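Local coordinates for Abbfa_003403 (Acinetobacter baumannii, PDB 4ZXH), which probably builds a peptide product as a four-domain nonribosomal peptide synthetase, with condensation, adenylation, carrier and thioesterase domains in one chain, at residues N761-T766 against L861-R866; V821-R826 against A832-L837; L1264-D1269 against F1274-G1279. All coordinates share one frame; numbering follows the deposited sequence.

Interaction 1: residues N761-T766 against L861-R866; sequences NVYGPT and LTHHGR
Y763 and H863, each the last residue of its strand, mark the nearest approach of the two backbones, yet their CA atoms stay 9.8 Å apart, too far for strand pairing, so only the side chains bridge the gap. Both rings reach across the same way: CG of Y763 is anti to the backbone N (chi1 164°), and so is CG of H863 (chi1 -165°). The CE1 corner of the phenol ring meets the imidazole at 3.7 Å from H863 CD2, with H863 NE2 equally close. The ring centroids are 5.4 Å apart and the planes lie at 58°, an oblique meeting that is neither a stack nor an edge-to-face pair. The first strand ends at Y763 and a loop follows; Y763-T766 begin the YGPTE core motif of adenylation domains, which in relatives lines the nucleotide pocket, while G865 and R866 open the later GRxDxQVKIRG motif. Strand 756-763 belongs to the large mixed sheet and 861-863 to an antiparallel one. Y763 also packs on L812, and H863 on D851 of strand 846-855. The next residue, H864, takes no part in this pair: its NE2 shares a hydrogen bond with T862 OG1 at 2.7 Å, while its ND1 bonds E879.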
loop_
_atom_site.group_PDB
_atom_site.type_symbol
_atom_site.label_atom_id
_atom_site.label_comp_id
_atom_site.label_asym_id
_atom_site.label_seq_id
_atom_site.Cartn_x
_atom_site.Cartn_y
_atom_site.Cartn_z
ATOM N N ASN A 761 14.808 -1.898 -24.044
ATOM C CA ASN A 761 15.338 -1.558 -22.725
ATOM C C ASN A 761 16.671 -2.263 -22.586
ATOM O O ASN A 761 16.779 -3.464 -22.807
ATOM C CB ASN A 761 14.402 -1.956 -21.594
ATOM C CG ASN A 761 14.962 -1.605 -20.223
ATOM O OD1 ASN A 761 15.563 -0.545 -20.032
ATOM N ND2 ASN A 761 14.792 -2.515 -19.263
ATOM N N VAL A 762 17.696 -1.508 -22.233
ATOM C CA VAL A 762 19.043 -1.987 -22.425
ATOM C C VAL A 762 19.897 -1.631 -21.190
ATOM O O VAL A 762 19.690 -0.588 -20.554
ATOM C CB VAL A 762 19.595 -1.415 -23.760
ATOM C CG1 VAL A 762 19.965 0.041 -23.635
ATOM C CG2 VAL A 762 20.744 -2.228 -24.264
ATOM N N TYR A 763 20.805 -2.531 -20.812
ATOM C CA TYR A 763 21.479 -2.441 -19.511
ATOM C C TYR A 763 22.931 -2.933 -19.552
ATOM O O TYR A 763 23.300 -3.802 -20.361
ATOM C CB TYR A 763 20.697 -3.232 -18.440
ATOM C CG TYR A 763 21.478 -3.518 -17.167
ATOM C CD1 TYR A 763 21.442 -2.640 -16.097
ATOM C CD2 TYR A 763 22.257 -4.675 -17.035
ATOM C CE1 TYR A 763 22.169 -2.893 -14.931
ATOM C CE2 TYR A 763 22.989 -4.934 -15.877
ATOM C CZ TYR A 763 22.938 -4.038 -14.831
ATOM O OH TYR A 763 23.650 -4.279 -13.682
ATOM N N GLY A 764 23.745 -2.366 -18.670
ATOM C CA GLY A 764 25.101 -2.833 -18.482
ATOM C C GLY A 764 25.936 -1.787 -17.780
ATOM O O GLY A 764 25.765 -0.619 -18.019
ATOM N N PRO A 765 26.823 -2.211 -16.886
ATOM C CA PRO A 765 27.779 -1.301 -16.259
ATOM C C PRO A 765 28.897 -0.980 -17.228
ATOM O O PRO A 765 29.157 -1.789 -18.114
ATOM C CB PRO A 765 28.306 -2.109 -15.074
ATOM C CG PRO A 765 28.185 -3.524 -15.527
ATOM C CD PRO A 765 26.917 -3.578 -16.343
ATOM N N THR A 766 29.547 0.169 -17.051
ATOM C CA THR A 766 30.682 0.571 -17.863
ATOM C C THR A 766 31.777 -0.513 -17.867
ATOM O O THR A 766 32.512 -0.674 -18.853
ATOM C CB THR A 766 31.272 1.929 -17.358
ATOM O OG1 THR A 766 30.304 2.980 -17.513
ATOM C CG2 THR A 766 32.527 2.319 -18.129
ATOM N N LEU A 861 15.256 -11.587 -15.545
ATOM C CA LEU A 861 15.922 -10.825 -14.502
ATOM C C LEU A 861 15.263 -9.469 -14.352
ATOM O O LEU A 861 15.126 -8.743 -15.327
ATOM C CB LEU A 861 17.398 -10.630 -14.830
ATOM C CG LEU A 861 18.231 -11.882 -15.039
ATOM C CD1 LEU A 861 19.649 -11.448 -15.307
ATOM C CD2 LEU A 861 18.148 -12.759 -13.805
ATOM N N THR A 862 14.862 -9.107 -13.144
ATOM C CA THR A 862 14.388 -7.750 -12.935
ATOM C C THR A 862 15.326 -7.046 -11.968
ATOM O O THR A 862 15.999 -7.685 -11.144
ATOM C CB THR A 862 12.920 -7.695 -12.426
ATOM O OG1 THR A 862 12.799 -8.320 -11.141
ATOM C CG2 THR A 862 12.009 -8.396 -13.404
ATOM N N HIS A 863 15.363 -5.723 -12.098
ATOM C CA HIS A 863 16.363 -4.884 -11.461
ATOM C C HIS A 863 15.730 -4.128 -10.309
ATOM O O HIS A 863 14.588 -3.685 -10.407
ATOM C CB HIS A 863 16.936 -3.928 -12.488
ATOM C CG HIS A 863 18.202 -3.269 -12.063
ATOM N ND1 HIS A 863 18.229 -2.210 -11.183
ATOM C CD2 HIS A 863 19.487 -3.494 -12.426
ATOM C CE1 HIS A 863 19.481 -1.817 -11.018
ATOM N NE2 HIS A 863 20.265 -2.589 -11.747
ATOM N N HIS A 864 16.460 -4.003 -9.207
ATOM C CA HIS A 864 15.916 -3.433 -7.978
ATOM C C HIS A 864 17.024 -2.639 -7.311
ATOM O O HIS A 864 17.056 -2.464 -6.081
ATOM C CB HIS A 864 15.400 -4.541 -7.071
ATOM C CG HIS A 864 14.344 -5.397 -7.708
ATOM N ND1 HIS A 864 12.993 -5.194 -7.502
ATOM C CD2 HIS A 864 14.441 -6.442 -8.566
ATOM C CE1 HIS A 864 12.307 -6.090 -8.190
ATOM N NE2 HIS A 864 13.161 -6.859 -8.845
ATOM N N GLY A 865 17.869 -2.087 -8.176
ATOM C CA GLY A 865 19.305 -2.138 -7.999
ATOM C C GLY A 865 20.016 -1.409 -6.914
ATOM O O GLY A 865 19.448 -0.558 -6.239
ATOM N N ARG A 866 21.273 -1.807 -6.760
ATOM C CA ARG A 866 22.242 -1.188 -5.868
ATOM C C ARG A 866 22.010 -1.678 -4.413
ATOM O O ARG A 866 21.237 -1.106 -3.657
ATOM C CB ARG A 866 22.171 0.332 -6.033
ATOM C CG ARG A 866 23.431 1.161 -5.762
ATOM C CD ARG A 866 24.775 0.584 -6.107
ATOM N NE ARG A 866 24.959 0.249 -7.511
ATOM C CZ ARG A 866 26.055 -0.347 -7.984
ATOM N NH1 ARG A 866 27.066 -0.654 -7.163
ATOM N NH2 ARG A 866 26.142 -0.633 -9.284
#

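Interaction 2: residues V821-R826 against A832-L837; sequences VDYWQR and AQFRTL
Y823 and F834 meet as an offset edge-to-face pair, the edge of the phenylalanine directed at the face of the tyrosine. The planes are inclined at 63°, the centroids lie 5.7 Å apart, and the closest atoms are Y823 CE2 and F834 CE2 at 3.9 Å. Y823 CD2 is nearly as near to the same phenylalanine carbon. Y823 CE2 is also the atom that Q833 approaches: the glutamine CG lies at the edge of the tyrosine, near the ring plane, 4.0 Å from Y823 CE2. Beyond CG the glutamine chain bends (chi2 -54°), and its amide plane ends up 29° from that of the ring. Y823 is therefore bordered by two consecutive residues, Q833 at its edge and F834 meeting it obliquely, its own edge turned toward the face. Its far end is held separately, because the OH is hydrogen-bonded to the carboxylate of E767, and F834 in turn packs against the ring of Y847. The chain between the partners is short. A type II turn from Y823 to R826, with R826 N bonded to Y823 O at 3.1 Å, leads to R826 as N-cap of helix 827-833, and F834 is the first residue to leave helical geometry. Y823 lies on a short, weakly bonded strand at the edge of a small antiparallel sheet and F834 in a five-stranded one, so this strand-turn-helix-strand unit joins two sheets of the adenylation domain, at the end of what matches its GELxIxGxGxARGYL core motif.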
loop_
_atom_site.group_PDB
_atom_site.type_symbol
_atom_site.label_atom_id
_atom_site.label_comp_id
_atom_site.label_asym_id
_atom_site.label_seq_id
_atom_site.Cartn_x
_atom_site.Cartn_y
_atom_site.Cartn_z
ATOM N N VAL A 821 39.550 -4.522 -19.078
ATOM C CA VAL A 821 40.899 -4.978 -18.764
ATOM C C VAL A 821 41.179 -4.823 -17.264
ATOM O O VAL A 821 41.547 -5.793 -16.575
ATOM C CB VAL A 821 41.949 -4.201 -19.559
ATOM C CG1 VAL A 821 43.356 -4.630 -19.134
ATOM C CG2 VAL A 821 41.728 -4.379 -21.060
ATOM N N ASP A 822 40.981 -3.598 -16.775
ATOM C CA ASP A 822 41.111 -3.284 -15.357
ATOM C C ASP A 822 40.626 -1.867 -15.034
ATOM O O ASP A 822 40.153 -1.143 -15.910
ATOM C CB ASP A 822 42.563 -3.453 -14.919
ATOM C CG ASP A 822 43.521 -2.635 -15.751
ATOM O OD1 ASP A 822 43.130 -1.550 -16.212
ATOM O OD2 ASP A 822 44.659 -3.098 -15.979
ATOM N N TYR A 823 40.738 -1.495 -13.761
ATOM C CA TYR A 823 40.675 -0.103 -13.339
ATOM C C TYR A 823 42.080 0.495 -13.441
ATOM O O TYR A 823 43.051 -0.082 -12.920
ATOM C CB TYR A 823 40.150 0.016 -11.905
ATOM C CG TYR A 823 38.675 -0.286 -11.718
ATOM C CD1 TYR A 823 37.705 0.463 -12.370
ATOM C CD2 TYR A 823 38.251 -1.298 -10.861
ATOM C CE1 TYR A 823 36.348 0.200 -12.195
ATOM C CE2 TYR A 823 36.896 -1.564 -10.675
ATOM C CZ TYR A 823 35.952 -0.815 -11.348
ATOM O OH TYR A 823 34.608 -1.064 -11.171
ATOM N N TRP A 824 42.195 1.650 -14.089
ATOM C CA TRP A 824 43.509 2.214 -14.364
ATOM C C TRP A 824 44.333 2.491 -13.084
ATOM O O TRP A 824 43.972 3.336 -12.237
ATOM C CB TRP A 824 43.365 3.483 -15.208
ATOM C CG TRP A 824 44.623 4.283 -15.290
ATOM C CD1 TRP A 824 44.837 5.524 -14.768
ATOM C CD2 TRP A 824 45.853 3.885 -15.902
ATOM N NE1 TRP A 824 46.124 5.933 -15.033
ATOM C CE2 TRP A 824 46.765 4.947 -15.731
ATOM C CE3 TRP A 824 46.267 2.742 -16.595
ATOM C CZ2 TRP A 824 48.074 4.897 -16.230
ATOM C CZ3 TRP A 824 47.572 2.686 -17.081
ATOM C CH2 TRP A 824 48.459 3.759 -16.891
ATOM N N GLN A 825 45.441 1.747 -12.970
ATOM C CA GLN A 825 46.372 1.799 -11.834
ATOM C C GLN A 825 45.696 1.695 -10.464
ATOM O O GLN A 825 46.065 2.371 -9.497
ATOM C CB GLN A 825 47.225 3.049 -11.933
ATOM C CG GLN A 825 48.129 2.909 -13.134
ATOM C CD GLN A 825 49.210 3.952 -13.250
ATOM O OE1 GLN A 825 49.000 5.142 -12.989
ATOM N NE2 GLN A 825 50.390 3.503 -13.652
ATOM N N ARG A 826 44.716 0.799 -10.409
ATOM C CA ARG A 826 44.079 0.405 -9.175
ATOM C C ARG A 826 43.993 -1.117 -9.112
ATOM O O ARG A 826 42.905 -1.674 -9.131
ATOM C CB ARG A 826 42.693 1.021 -9.067
ATOM C CG ARG A 826 42.684 2.531 -8.912
ATOM C CD ARG A 826 41.309 3.016 -8.439
ATOM N NE ARG A 826 41.118 4.442 -8.680
ATOM C CZ ARG A 826 41.646 5.411 -7.931
ATOM N NH1 ARG A 826 42.404 5.102 -6.882
ATOM N NH2 ARG A 826 41.421 6.691 -8.232
ATOM N N ALA A 832 39.514 -7.201 -6.706
ATOM C CA ALA A 832 38.348 -7.489 -5.871
ATOM C C ALA A 832 37.035 -7.473 -6.664
ATOM O O ALA A 832 36.125 -8.247 -6.366
ATOM C CB ALA A 832 38.272 -6.496 -4.718
ATOM N N GLN A 833 36.938 -6.590 -7.660
ATOM C CA GLN A 833 35.732 -6.470 -8.479
ATOM C C GLN A 833 35.746 -7.402 -9.698
ATOM O O GLN A 833 34.681 -7.751 -10.218
ATOM C CB GLN A 833 35.544 -5.026 -8.955
ATOM C CG GLN A 833 35.469 -4.010 -7.848
ATOM C CD GLN A 833 34.403 -4.348 -6.826
ATOM O OE1 GLN A 833 33.197 -4.188 -7.073
ATOM N NE2 GLN A 833 34.841 -4.827 -5.667
ATOM N N PHE A 834 36.939 -7.787 -10.163
ATOM C CA PHE A 834 37.065 -8.763 -11.253
ATOM C C PHE A 834 37.751 -10.035 -10.758
ATOM O O PHE A 834 38.948 -10.034 -10.472
ATOM C CB PHE A 834 37.856 -8.186 -12.434
ATOM C CG PHE A 834 37.249 -6.946 -13.049
ATOM C CD1 PHE A 834 36.403 -7.038 -14.144
ATOM C CD2 PHE A 834 37.563 -5.685 -12.563
ATOM C CE1 PHE A 834 35.858 -5.900 -14.727
ATOM C CE2 PHE A 834 37.020 -4.533 -13.148
ATOM C CZ PHE A 834 36.169 -4.646 -14.227
ATOM N N ARG A 835 36.989 -11.118 -10.652
ATOM C CA ARG A 835 37.476 -12.368 -10.073
ATOM C C ARG A 835 36.917 -13.559 -10.824
ATOM O O ARG A 835 35.875 -13.456 -11.483
ATOM C CB ARG A 835 37.055 -12.508 -8.601
ATOM C CG ARG A 835 37.364 -11.346 -7.709
ATOM C CD ARG A 835 36.504 -11.367 -6.480
ATOM N NE ARG A 835 36.952 -12.370 -5.531
ATOM C CZ ARG A 835 36.235 -12.782 -4.489
ATOM N NH1 ARG A 835 35.020 -12.272 -4.271
ATOM N NH2 ARG A 835 36.729 -13.707 -3.666
ATOM N N THR A 836 37.590 -14.696 -10.698
ATOM C CA THR A 836 36.923 -15.967 -10.919
ATOM C C THR A 836 36.428 -16.450 -9.568
ATOM O O THR A 836 36.979 -16.074 -8.530
ATOM C CB THR A 836 37.835 -17.010 -11.514
ATOM O OG1 THR A 836 38.709 -17.495 -10.489
ATOM C CG2 THR A 836 38.636 -16.412 -12.647
ATOM N N LEU A 837 35.391 -17.276 -9.572
ATOM C CA LEU A 837 34.840 -17.748 -8.316
ATOM C C LEU A 837 34.894 -19.269 -8.232
ATOM O O LEU A 837 34.656 -19.957 -9.226
ATOM C CB LEU A 837 33.411 -17.243 -8.159
ATOM C CG LEU A 837 33.271 -15.720 -8.064
ATOM C CD1 LEU A 837 31.798 -15.297 -8.108
ATOM C CD2 LEU A 837 33.939 -15.216 -6.800
#

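Interaction 3: residues L1264-D1269 against F1274-G1279; sequences LVKAKD and FGESLG
K1266 reaches from its strand to the turn at G1275-L1278, and its side chain is best followed outward. CB points toward the turn, CG stands anti to the backbone N (chi1 174°), and the rest runs extended, so the length of the lysine is spent crossing the gap. CD passes E1276 O at 3.5 Å. CE skirts the leucine, 4.2 Å from L1278 CD2. NZ then donates a hydrogen bond to E1276 O at 3.2 Å; the C=O...N angle is 110° and the nitrogen stands 44° out of the carbonyl plane, so it comes from above the peptide rather than along a lone pair. K1266 NZ also lies 3.6 Å from G1275 O. E1276 O takes a second bond, from Q1290 NE2. E1276 is poorly ordered, and its carboxylate, with OE1 4.2 Å from K1266 NZ, is too distant for a salt bridge, though the opposite charges may still attract weakly. The strand, 1262-1267, lies in the central, mostly parallel sheet of the alpha/beta-hydrolase fold of the thioesterase domain, and the turn belongs to the loop leading to the neighbouring strand 1288-1293. Two residues earlier in the strand, L1264 also faces the turn: its CD2 lies 3.6 Å from S1277 O, while its CD1 packs on L1278 CD1 at 4.3 Å. The turn is type I, closed by L1278 N on G1275 O. L1278 also touches D1164, probably the aspartate of a Cys-His-Asp triad; D1164 OD1 accepts a hydrogen bond from A1267 N.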
loop_
_atom_site.group_PDB
_atom_site.type_symbol
_atom_site.label_atom_id
_atom_site.label_comp_id
_atom_site.label_asym_id
_atom_site.label_seq_id
_atom_site.Cartn_x
_atom_site.Cartn_y
_atom_site.Cartn_z
ATOM N N LEU A 1264 -26.011 32.658 36.876
ATOM C CA LEU A 1264 -25.383 33.490 35.849
ATOM C C LEU A 1264 -23.874 33.583 36.045
ATOM O O LEU A 1264 -23.402 34.149 37.032
ATOM C CB LEU A 1264 -25.995 34.886 35.839
ATOM C CG LEU A 1264 -25.303 35.902 34.924
ATOM C CD1 LEU A 1264 -25.399 35.499 33.486
ATOM C CD2 LEU A 1264 -25.893 37.280 35.129
ATOM N N VAL A 1265 -23.124 33.009 35.110
ATOM C CA VAL A 1265 -21.668 33.042 35.160
ATOM C C VAL A 1265 -21.172 34.210 34.311
ATOM O O VAL A 1265 -21.349 34.221 33.090
ATOM C CB VAL A 1265 -21.044 31.707 34.653
ATOM C CG1 VAL A 1265 -19.538 31.780 34.652
ATOM C CG2 VAL A 1265 -21.505 30.526 35.514
ATOM N N LYS A 1266 -20.573 35.208 34.947
ATOM C CA LYS A 1266 -20.146 36.387 34.212
ATOM C C LYS A 1266 -18.656 36.355 33.906
ATOM O O LYS A 1266 -17.821 36.088 34.778
ATOM C CB LYS A 1266 -20.490 37.655 34.985
ATOM C CG LYS A 1266 -19.938 38.912 34.346
ATOM C CD LYS A 1266 -20.547 40.157 34.953
ATOM C CE LYS A 1266 -19.851 41.399 34.432
ATOM N NZ LYS A 1266 -20.046 42.542 35.387
ATOM N N ALA A 1267 -18.332 36.604 32.647
ATOM C CA ALA A 1267 -16.955 36.786 32.227
ATOM C C ALA A 1267 -16.454 38.121 32.782
ATOM O O ALA A 1267 -16.873 39.179 32.317
ATOM C CB ALA A 1267 -16.868 36.749 30.706
ATOM N N LYS A 1268 -15.581 38.078 33.783
ATOM C CA LYS A 1268 -15.242 39.286 34.538
ATOM C C LYS A 1268 -14.219 40.142 33.807
ATOM O O LYS A 1268 -14.046 41.314 34.131
ATOM C CB LYS A 1268 -14.729 38.941 35.948
ATOM C CG LYS A 1268 -13.246 38.576 36.048
ATOM C CD LYS A 1268 -12.876 38.155 37.470
ATOM C CE LYS A 1268 -11.499 37.508 37.530
ATOM N NZ LYS A 1268 -11.274 36.731 38.801
ATOM N N ASP A 1269 -13.563 39.570 32.805
ATOM C CA ASP A 1269 -12.539 40.303 32.067
ATOM C C ASP A 1269 -13.083 40.901 30.760
ATOM O O ASP A 1269 -12.321 41.440 29.953
ATOM C CB ASP A 1269 -11.342 39.395 31.777
ATOM C CG ASP A 1269 -10.676 38.865 33.058
ATOM O OD1 ASP A 1269 -10.385 39.676 33.971
ATOM O OD2 ASP A 1269 -10.453 37.629 33.155
ATOM N N PHE A 1274 -22.091 45.872 30.021
ATOM C CA PHE A 1274 -23.511 45.577 29.949
ATOM C C PHE A 1274 -24.192 45.668 31.309
ATOM O O PHE A 1274 -25.309 45.196 31.477
ATOM C CB PHE A 1274 -23.724 44.196 29.361
ATOM C CG PHE A 1274 -23.568 44.144 27.880
ATOM C CD1 PHE A 1274 -24.628 44.483 27.043
ATOM C CD2 PHE A 1274 -22.379 43.745 27.315
ATOM C CE1 PHE A 1274 -24.492 44.426 25.661
ATOM C CE2 PHE A 1274 -22.235 43.685 25.935
ATOM C CZ PHE A 1274 -23.300 44.031 25.108
ATOM N N GLY A 1275 -23.520 46.300 32.270
ATOM C CA GLY A 1275 -23.998 46.389 33.641
ATOM C C GLY A 1275 -23.470 45.266 34.527
ATOM O O GLY A 1275 -22.946 44.260 34.021
ATOM N N GLU A 1276 -23.623 45.424 35.843
ATOM C CA GLU A 1276 -23.146 44.432 36.811
ATOM C C GLU A 1276 -23.669 43.036 36.523
ATOM O O GLU A 1276 -22.956 42.058 36.708
ATOM C CB GLU A 1276 -23.541 44.812 38.239
ATOM C CG GLU A 1276 -22.796 46.002 38.829
ATOM C CD GLU A 1276 -21.278 45.826 38.851
ATOM O OE1 GLU A 1276 -20.798 44.670 38.928
ATOM O OE2 GLU A 1276 -20.567 46.856 38.808
ATOM N N SER A 1277 -24.913 42.949 36.067
ATOM C CA SER A 1277 -25.581 41.663 35.913
ATOM C C SER A 1277 -25.947 41.373 34.474
ATOM O O SER A 1277 -26.874 40.600 34.221
ATOM C CB SER A 1277 -26.842 41.631 36.758
ATOM O OG SER A 1277 -26.532 42.001 38.085
ATOM N N LEU A 1278 -25.246 42.014 33.539
ATOM C CA LEU A 1278 -25.607 41.972 32.124
ATOM C C LEU A 1278 -27.075 42.370 31.883
ATOM O O LEU A 1278 -27.656 42.033 30.847
ATOM C CB LEU A 1278 -25.330 40.573 31.546
ATOM C CG LEU A 1278 -23.940 40.037 31.872
ATOM C CD1 LEU A 1278 -23.687 38.703 31.198
ATOM C CD2 LEU A 1278 -22.883 41.039 31.482
ATOM N N GLY A 1279 -27.669 43.093 32.829
ATOM C CA GLY A 1279 -29.032 43.553 32.672
ATOM C C GLY A 1279 -30.093 42.657 33.295
ATOM O O GLY A 1279 -31.267 43.011 33.290
#

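Interactions 1 and 2 are neighbours in the adenylation region, centres 20 Å apart and nearest atoms about 7 Å, with interaction 2 nested along the chain inside the loop closed by interaction 1. They share the antiparallel sheet that holds strands 834-835, 846-855 and 861-863, and Y847 of that sheet touches both P765 and F834. A second tie is E767, directly after T766, which binds the hydroxyl of Y823. Interaction 3 stands apart in the thioesterase domain, its centre 78 Å from that of interaction 1 and 89 Å from that of interaction 2, across the chain's centre. It adjoins a probable catalytic triad, whereas interaction 1 joins the start of a motif lining the nucleotide pocket in relatives to the start of one near the subdomain hinge.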